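Local structure of N-acetylmuramoyl-L-alanine amidase (Clostridium intestinale URNW, 6SRT) at residues 56-59 with 60-64; 95-98 with 99-102; 142-145 with 146-150; 151-154 with 155-159. The protein is an endolysin that binds zinc and probably cleaves the amide bond between N-acetylmuramic acid and L-alanine in bacterial peptidoglycan. All blocks are in the same frame, centred on the assembly; numbering follows the deposited sequence.

Contact 1. Residues 56-59 with 60-64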
# COMPACT_ATOMS: atom_id res chain seq x y z
N PRO A 56 11.09 -2.48 5.27
CA PRO A 56 10.88 -1.49 4.24
C PRO A 56 12.16 -1.17 3.47
O PRO A 56 12.12 -0.93 2.28
CB PRO A 56 10.26 -0.28 4.99
CG PRO A 56 10.62 -0.48 6.44
CD PRO A 56 10.71 -1.97 6.61
N GLN A 57 13.32 -1.20 4.17
CA GLN A 57 14.58 -0.93 3.47
C GLN A 57 14.90 -2.04 2.45
O GLN A 57 15.44 -1.72 1.35
CB GLN A 57 15.72 -0.78 4.47
CG GLN A 57 15.59 0.43 5.41
CD GLN A 57 14.78 0.20 6.66
OE1 GLN A 57 14.15 -0.88 6.86
NE2 GLN A 57 14.88 1.15 7.60
N LYS A 58 14.56 -3.30 2.74
CA LYS A 58 14.77 -4.39 1.76
C LYS A 58 13.88 -4.18 0.55
O LYS A 58 14.31 -4.39 -0.57
CB LYS A 58 14.53 -5.75 2.41
CG LYS A 58 14.77 -6.87 1.44
CD LYS A 58 16.25 -7.09 1.14
CE LYS A 58 16.55 -8.46 0.57
NZ LYS A 58 17.94 -8.47 0.08
N ILE A 59 12.61 -3.83 0.78
CA ILE A 59 11.71 -3.54 -0.37
C ILE A 59 12.32 -2.41 -1.21
O ILE A 59 12.33 -2.49 -2.42
CB ILE A 59 10.30 -3.21 0.15
CG1 ILE A 59 9.70 -4.44 0.85
CG2 ILE A 59 9.48 -2.81 -1.02
CD1 ILE A 59 8.31 -4.20 1.39
N ASP A 60 12.80 -1.37 -0.53
CA ASP A 60 13.40 -0.23 -1.26
C ASP A 60 14.58 -0.67 -2.12
O ASP A 60 14.67 -0.21 -3.29
CB ASP A 60 13.82 0.79 -0.23
CG ASP A 60 14.40 2.04 -0.83
OD1 ASP A 60 13.61 2.82 -1.38
OD2 ASP A 60 15.64 2.23 -0.74
N GLU A 61 15.40 -1.57 -1.60
CA GLU A 61 16.55 -2.10 -2.36
C GLU A 61 16.04 -2.81 -3.61
O GLU A 61 16.60 -2.64 -4.71
CB GLU A 61 17.40 -3.01 -1.49
CG GLU A 61 18.46 -3.80 -2.19
CD GLU A 61 19.09 -4.79 -1.18
OE1 GLU A 61 19.35 -4.35 -0.06
OE2 GLU A 61 19.07 -5.98 -1.46
N ILE A 62 15.09 -3.71 -3.44
CA ILE A 62 14.54 -4.44 -4.63
C ILE A 62 13.94 -3.51 -5.65
O ILE A 62 14.13 -3.67 -6.84
CB ILE A 62 13.56 -5.51 -4.12
CG1 ILE A 62 14.26 -6.53 -3.22
CG2 ILE A 62 12.80 -6.16 -5.30
CD1 ILE A 62 13.30 -7.43 -2.55
N HIS A 63 13.13 -2.54 -5.20
CA HIS A 63 12.48 -1.63 -6.15
C HIS A 63 13.53 -0.81 -6.90
O HIS A 63 13.34 -0.48 -8.08
CB HIS A 63 11.43 -0.84 -5.39
CG HIS A 63 10.20 -1.66 -5.12
ND1 HIS A 63 9.07 -1.13 -4.54
CD2 HIS A 63 9.94 -2.97 -5.32
CE1 HIS A 63 8.21 -2.12 -4.42
NE2 HIS A 63 8.69 -3.25 -4.87
N LYS A 64 14.61 -0.45 -6.22
CA LYS A 64 15.71 0.25 -6.92
C LYS A 64 16.35 -0.65 -7.98
O LYS A 64 16.67 -0.21 -9.10
CB LYS A 64 16.78 0.65 -5.94
CG LYS A 64 16.49 1.91 -5.16
CD LYS A 64 17.45 2.13 -3.99
CE LYS A 64 17.57 3.53 -3.43
NZ LYS A 64 16.25 4.02 -3.04
O HOH W 1 17.48 0.63 0.62
O HOH W 2 18.56 -7.89 -2.85
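Lys58 and Glu61, one helical turn apart on the exposed side of helix 56-65, join in a salt bridge in which Lys58 NZ stands 3.1 Å from Glu61 OE2. The lysine leaves the helix with CG anti to the backbone N (chi1 -179°) and then bends at chi2, which swings its amine toward the carboxylate; NZ meets OE2 on the syn side but well out of the carboxylate plane. Lys58 NZ also donates a hydrogen bond to a water. Beneath this pair the backbone is satisfied in the usual i to i+4 manner. The amides of Asp60, Glu61 and Ile62 bond to the carbonyls of Pro56, Gln57 and Lys58, and the bond from His63 N to Ile59 O is 2.9 Å long and nearly straight. Gln57 O accepts a second hydrogen bond, from a water that also donates to Asp60 OD2 at 2.8 Å, so solvent links one turn to the next. Asp60 is further held by Lys64, whose NZ lies 3.0 Å from Asp60 OD2, while Asp60 OD1 receives the amide of Ile71. On the buried side, methyl CG2 of Ile59 sits over one face of the His63 imidazole, 3.9 Å from the ring centroid, a CH-pi contact between side chains that run alongside each other. Both ring nitrogens have partners: ND1 the amide of Gly72, NE2 a bound glycerol. The whole is an amphipathic helix turn, with an i to i+3 ion pair outside and Ile59 packed inside on Tyr76 of the central sheet of this Amidase_2 fold.

Contact 2. Residues 95-98 with 99-102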
# COMPACT_ATOMS: atom_id res chain seq x y z
N HIS A 95 3.88 1.19 -8.03
CA HIS A 95 3.19 -0.03 -7.56
C HIS A 95 2.18 -0.56 -8.55
O HIS A 95 1.92 -1.78 -8.47
CB HIS A 95 2.61 0.14 -6.16
CG HIS A 95 1.48 1.14 -6.12
ND1 HIS A 95 0.17 0.82 -6.33
CD2 HIS A 95 1.53 2.50 -6.02
CE1 HIS A 95 -0.54 1.93 -6.34
NE2 HIS A 95 0.26 2.97 -6.13
N ALA A 96 1.62 0.23 -9.46
CA ALA A 96 0.56 -0.26 -10.39
C ALA A 96 0.68 0.57 -11.67
O ALA A 96 -0.03 1.57 -11.82
CB ALA A 96 -0.79 -0.20 -9.80
N PRO A 97 1.63 0.23 -12.58
CA PRO A 97 1.79 1.00 -13.79
C PRO A 97 0.44 1.18 -14.52
O PRO A 97 -0.32 0.23 -14.72
CB PRO A 97 2.79 0.22 -14.62
CG PRO A 97 3.58 -0.57 -13.58
CD PRO A 97 2.55 -0.91 -12.53
N GLY A 98 0.16 2.41 -14.89
CA GLY A 98 -1.07 2.82 -15.51
C GLY A 98 -1.99 3.57 -14.60
O GLY A 98 -2.72 4.42 -15.12
N VAL A 99 -1.88 3.35 -13.27
CA VAL A 99 -2.69 4.17 -12.33
C VAL A 99 -1.80 4.78 -11.24
O VAL A 99 -2.32 5.30 -10.26
CB VAL A 99 -3.83 3.33 -11.69
CG1 VAL A 99 -4.83 2.89 -12.75
CG2 VAL A 99 -3.33 2.16 -10.83
N ASN A 100 -0.48 4.80 -11.43
CA ASN A 100 0.37 5.30 -10.36
C ASN A 100 0.12 6.76 -10.05
O ASN A 100 0.15 7.16 -8.89
CB ASN A 100 1.84 5.10 -10.71
CG ASN A 100 2.38 3.71 -10.37
OD1 ASN A 100 2.11 3.22 -9.28
ND2 ASN A 100 3.17 3.14 -11.29
N ALA A 101 -0.23 7.59 -11.03
CA ALA A 101 -0.45 9.02 -10.77
C ALA A 101 -1.74 9.27 -10.03
O ALA A 101 -1.96 10.41 -9.59
CB ALA A 101 -0.40 9.81 -12.07
N ARG A 102 -2.61 8.27 -9.91
CA ARG A 102 -3.94 8.42 -9.29
C ARG A 102 -4.17 7.46 -8.11
O ARG A 102 -5.29 7.48 -7.58
CB ARG A 102 -5.05 8.28 -10.35
CG ARG A 102 -5.19 6.86 -10.86
CD ARG A 102 -6.32 6.76 -11.86
NE ARG A 102 -7.65 6.78 -11.30
CZ ARG A 102 -8.74 6.39 -11.96
NH1 ARG A 102 -8.63 5.99 -13.20
NH2 ARG A 102 -9.92 6.42 -11.37
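Asn100 OD1 is gripped by two successive backbone amides, His95 N and Ala96 N, each 3.0 Å away. Both bonds are nearly straight at hydrogen, and the two donors come from opposite faces of the amide plane, which should fix the rotation of the carboxamide. The side chain reaches back across the turn with CG anti to its own carbonyl carbon (chi1 -84°), and its nitrogen ND2 comes to rest beside the Pro97 ring, 3.6 Å from Pro97 CA. The same oxygen also lies over one face of the His95 imidazole, toward the rim, 3.4 Å from His95 CD2; ring and amide planes stand 75° apart. The backbone closes the loop at a second point, where Val99 N donates to Ala96 O at 2.9 Å. Gly98, in the bend between them, has a positive phi of 105°, a conformation that suits glycine, since a CB would run into the carbonyl oxygen of Pro97. Next to this bond Val99 CG2 touches Ala96 CB at 3.6 Å, an apolar patch that Val147 extends. His95 itself is turned inward, its ND1 bonded to NE2 of the zinc ligand His47 and its NE2 to the carbonyl of Ala103. With two N-H groups of a loop that lacks regular structure bound by one side-chain oxygen, the peptide between His95 and Ala96 has little freedom to turn. The asparagine thus probably helps hold the backbone at His95, whose ring bonds to a zinc ligand and so belongs to the second shell of the metal site.

Contact 3. Residues 142-145 with 146-150. With ZN (zinc ion), chain B; PO4 (phosphate ion), chain F.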
# COMPACT_ATOMS: atom_id res chain seq x y z
N LYS A 142 -9.39 -0.79 -4.70
CA LYS A 142 -9.10 -1.83 -5.69
C LYS A 142 -7.98 -2.75 -5.25
O LYS A 142 -7.09 -2.36 -4.50
CB LYS A 142 -8.68 -1.24 -7.05
CG LYS A 142 -9.76 -0.43 -7.77
CD LYS A 142 -10.72 -1.39 -8.45
CE LYS A 142 -12.15 -0.93 -8.77
NZ LYS A 142 -12.05 0.40 -9.31
N ARG A 143 -8.03 -3.99 -5.69
CA ARG A 143 -6.90 -4.90 -5.56
C ARG A 143 -5.94 -4.65 -6.73
O ARG A 143 -6.38 -4.26 -7.84
CB ARG A 143 -7.39 -6.34 -5.67
CG ARG A 143 -8.36 -6.70 -4.55
CD ARG A 143 -9.00 -8.02 -4.74
NE ARG A 143 -9.89 -7.90 -5.86
CZ ARG A 143 -10.66 -8.89 -6.29
NH1 ARG A 143 -10.74 -10.03 -5.62
NH2 ARG A 143 -11.32 -8.71 -7.42
N HIS A 144 -4.65 -4.97 -6.55
CA HIS A 144 -3.72 -4.89 -7.71
C HIS A 144 -4.28 -5.65 -8.93
O HIS A 144 -4.26 -5.15 -10.04
CB HIS A 144 -2.34 -5.33 -7.27
CG HIS A 144 -1.24 -5.11 -8.29
ND1 HIS A 144 0.06 -5.53 -7.97
CD2 HIS A 144 -1.25 -4.58 -9.52
CE1 HIS A 144 0.78 -5.24 -9.07
NE2 HIS A 144 0.02 -4.66 -10.02
N LYS A 145 -4.82 -6.85 -8.68
CA LYS A 145 -5.33 -7.71 -9.78
C LYS A 145 -6.56 -7.09 -10.47
O LYS A 145 -6.89 -7.56 -11.57
CB LYS A 145 -5.69 -9.09 -9.27
CG LYS A 145 -6.79 -9.13 -8.22
CD LYS A 145 -7.34 -10.45 -7.94
CE LYS A 145 -6.39 -11.36 -7.28
NZ LYS A 145 -7.09 -12.61 -6.82
N ASP A 146 -7.18 -6.05 -9.90
CA ASP A 146 -8.33 -5.35 -10.53
C ASP A 146 -7.82 -4.36 -11.57
O ASP A 146 -8.64 -3.85 -12.34
CB ASP A 146 -9.23 -4.67 -9.50
CG ASP A 146 -9.90 -5.63 -8.55
OD1 ASP A 146 -10.32 -6.71 -9.03
OD2 ASP A 146 -10.01 -5.28 -7.37
N VAL A 147 -6.55 -3.95 -11.53
CA VAL A 147 -6.01 -2.91 -12.43
C VAL A 147 -4.94 -3.44 -13.35
O VAL A 147 -4.62 -2.76 -14.34
CB VAL A 147 -5.58 -1.64 -11.68
CG1 VAL A 147 -6.76 -1.02 -10.99
CG2 VAL A 147 -4.48 -1.88 -10.67
N ARG A 148 -4.37 -4.60 -13.03
CA ARG A 148 -3.27 -5.22 -13.79
C ARG A 148 -3.42 -6.75 -13.72
O ARG A 148 -4.08 -7.23 -12.85
CB ARG A 148 -1.88 -4.89 -13.28
CG ARG A 148 -1.65 -3.42 -13.20
CD ARG A 148 -1.12 -2.90 -14.48
NE ARG A 148 0.25 -3.40 -14.62
CZ ARG A 148 0.99 -3.15 -15.64
NH1 ARG A 148 2.19 -3.62 -15.76
NH2 ARG A 148 0.48 -2.43 -16.61
N GLN A 149 -2.80 -7.45 -14.65
CA GLN A 149 -2.78 -8.91 -14.66
C GLN A 149 -1.74 -9.39 -13.64
O GLN A 149 -0.53 -9.28 -13.87
CB GLN A 149 -2.53 -9.46 -16.06
CG GLN A 149 -2.50 -10.98 -16.08
CD GLN A 149 -2.12 -11.49 -17.46
OE1 GLN A 149 -2.32 -10.85 -18.49
NE2 GLN A 149 -1.53 -12.68 -17.47
N THR A 150 -2.19 -9.92 -12.51
CA THR A 150 -1.35 -10.37 -11.39
C THR A 150 -2.24 -11.18 -10.48
O THR A 150 -3.47 -11.02 -10.45
CB THR A 150 -0.72 -9.19 -10.67
OG1 THR A 150 0.08 -9.73 -9.61
CG2 THR A 150 -1.70 -8.14 -10.15
ZN ZN B . 0.78 -5.84 -6.19
P PO4 F . 2.63 -5.14 -12.34
O1 PO4 F . 2.28 -6.61 -12.59
O2 PO4 F . 1.44 -4.41 -12.27
O3 PO4 F . 3.58 -4.65 -13.37
O4 PO4 F . 3.37 -5.03 -10.99
O HOH W 3 -5.63 -9.83 -12.93
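Arg143 takes hold of Asp146 side-on, NE bonding to OD2 and NH2 to OD1, with the guanidinium and carboxylate planes turned 43° apart. The NH2 to OD1 bond, 2.8 Å long, uses the syn lone pair of OD1; OD2 also accepts the backbone N of Arg143 at 2.9 Å, from the same face of the carboxylate as NE. A bend at chi3 (-69°) curls the arginine round the acid. Beyond this salt bridge, Thr150 CG2 points onto the centre of one face of the His144 imidazole, 3.6 Å from its centroid, the two side chains crossing at about a right angle. The other pairing of His144 is edge on: its ring and the Arg148 guanidinium lie nearly coplanar, 10° apart, and both donate to one phosphate oxygen, O2, from His144 NE2 (2.7 Å) and Arg148 NE (2.8 Å). Arg148 NH1 adds a bond to phosphate O3. His144 O takes the amides of Val147 and Arg148, closing the turn. Through its other ring nitrogen, ND1, His144 binds zinc at 1.9 Å. With His47 and Cys152 it completes the protein ligands of the His-His-Cys zinc site characteristic of Amidase_2 and PGRP domains.

Contact 4. Residues 151-154 with 155-159. With ZN (zinc ion), chain B.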
# COMPACT_ATOMS: atom_id res chain seq x y z
N GLU A 151 -1.64 -12.01 -9.66
CA GLU A 151 -2.37 -12.67 -8.54
C GLU A 151 -2.36 -11.76 -7.32
O GLU A 151 -3.10 -12.04 -6.35
CB GLU A 151 -1.68 -13.98 -8.20
CG GLU A 151 -1.65 -15.01 -9.33
CD GLU A 151 -1.46 -16.46 -8.88
OE1 GLU A 151 -0.46 -16.72 -8.24
OE2 GLU A 151 -2.30 -17.30 -9.21
N CYS A 152 -1.53 -10.72 -7.25
CA CYS A 152 -1.47 -9.82 -6.09
C CYS A 152 -2.83 -9.17 -5.90
O CYS A 152 -3.44 -8.70 -6.89
CB CYS A 152 -0.40 -8.82 -6.35
SG CYS A 152 -0.32 -7.51 -5.12
N PRO A 153 -3.40 -9.06 -4.67
CA PRO A 153 -2.75 -9.29 -3.34
C PRO A 153 -2.99 -10.66 -2.72
O PRO A 153 -2.91 -10.76 -1.49
CB PRO A 153 -3.39 -8.17 -2.55
CG PRO A 153 -4.78 -8.14 -3.04
CD PRO A 153 -4.63 -8.29 -4.53
N GLY A 154 -3.25 -11.66 -3.56
CA GLY A 154 -3.36 -13.03 -3.09
C GLY A 154 -4.78 -13.46 -2.81
O GLY A 154 -5.65 -12.65 -2.45
N ASN A 155 -5.04 -14.76 -2.96
CA ASN A 155 -6.42 -15.26 -2.96
C ASN A 155 -7.15 -14.98 -1.68
O ASN A 155 -8.38 -14.79 -1.71
CB ASN A 155 -6.38 -16.75 -3.21
CG ASN A 155 -5.84 -17.15 -4.55
OD1 ASN A 155 -6.05 -16.40 -5.50
ND2 ASN A 155 -5.30 -18.37 -4.68
N ASN A 156 -6.44 -15.07 -0.57
CA ASN A 156 -7.05 -14.90 0.76
C ASN A 156 -7.13 -13.46 1.22
O ASN A 156 -7.61 -13.22 2.31
CB ASN A 156 -6.30 -15.71 1.80
CG ASN A 156 -6.19 -17.21 1.54
OD1 ASN A 156 -5.14 -17.83 1.92
ND2 ASN A 156 -7.18 -17.77 0.91
N PHE A 157 -6.64 -12.51 0.43
CA PHE A 157 -6.64 -11.09 0.91
C PHE A 157 -8.09 -10.69 1.15
O PHE A 157 -8.93 -10.97 0.29
CB PHE A 157 -5.97 -10.20 -0.14
CG PHE A 157 -5.77 -8.82 0.41
CD1 PHE A 157 -4.68 -8.53 1.19
CD2 PHE A 157 -6.64 -7.79 0.08
CE1 PHE A 157 -4.51 -7.24 1.71
CE2 PHE A 157 -6.47 -6.54 0.62
CZ PHE A 157 -5.39 -6.25 1.42
N PRO A 158 -8.41 -10.12 2.33
CA PRO A 158 -9.81 -9.99 2.75
C PRO A 158 -10.49 -8.73 2.22
O PRO A 158 -10.95 -7.85 2.94
CB PRO A 158 -9.66 -10.04 4.26
CG PRO A 158 -8.43 -9.25 4.49
CD PRO A 158 -7.46 -9.74 3.41
N PHE A 159 -10.44 -8.61 0.90
CA PHE A 159 -10.93 -7.39 0.21
C PHE A 159 -12.39 -7.06 0.48
O PHE A 159 -12.72 -5.92 0.74
CB PHE A 159 -10.66 -7.48 -1.30
CG PHE A 159 -10.98 -6.27 -2.13
CD1 PHE A 159 -10.37 -5.06 -1.93
CD2 PHE A 159 -11.85 -6.38 -3.18
CE1 PHE A 159 -10.68 -3.97 -2.74
CE2 PHE A 159 -12.16 -5.32 -3.99
CZ PHE A 159 -11.56 -4.11 -3.79
ZN ZN B . 0.78 -5.84 -6.19
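A cis peptide bond precedes Pro153, whose side chain crosses that of Phe157 at about a right angle. Pro153 CB stands over one face of the phenyl ring, 4.1 Å from its centroid in a CH-pi contact, and Pro153 CG touches CD2 of Phe157 at 3.6 Å. With CG anti to the backbone N (chi1 -172°), the Phe157 ring is carried to the proline. Pro158 CD lies over the opposite face, so the ring is clasped between two prolines. A type I beta turn from Gly154 to Phe157 brings the two residues together: Phe157 N donates to Gly154 O at 3.0 Å. Gly154 has a phi of 95°, a conformation open to glycine because it has no CB to meet the carbonyl of Pro153. Just before it, the amide of Gly154 is bonded to Glu151 O (2.8 Å), and Cys152 sits within that preceding bend with SG on the zinc ion at 2.3 Å. Asn113 receives the amide of Asn155, tying the turn to a neighbouring loop, and Phe112 packs on Phe157. Across the turn the contact is thus mostly apolar, with one backbone bond as its polar element. The two prolines on the faces of Phe157, with the cis peptide, probably limit the freedom of the chain just after the thiolate ligand.

How the contacts relate
Contact 1 comes first, within helix 56-65, and closes no loop beyond its own turns; it stands apart from the others, its nearest atoms about 6 Å from contact 2. Contact 2 closes a bend in the loop that runs from strand 83-85 to strand 103-108. Contacts 3 and 4 follow directly on one another, from the end of edge strand 140-143 to the start of helix 159-165. All four lie in series, none nested or crossed. Contact 2 meets contact 3 through Pro97 O and Arg148 CD, 3.2 Å apart; contacts 3 and 4 share the zinc ion, and the chain through them runs from the sheet's edge to helix 159-165.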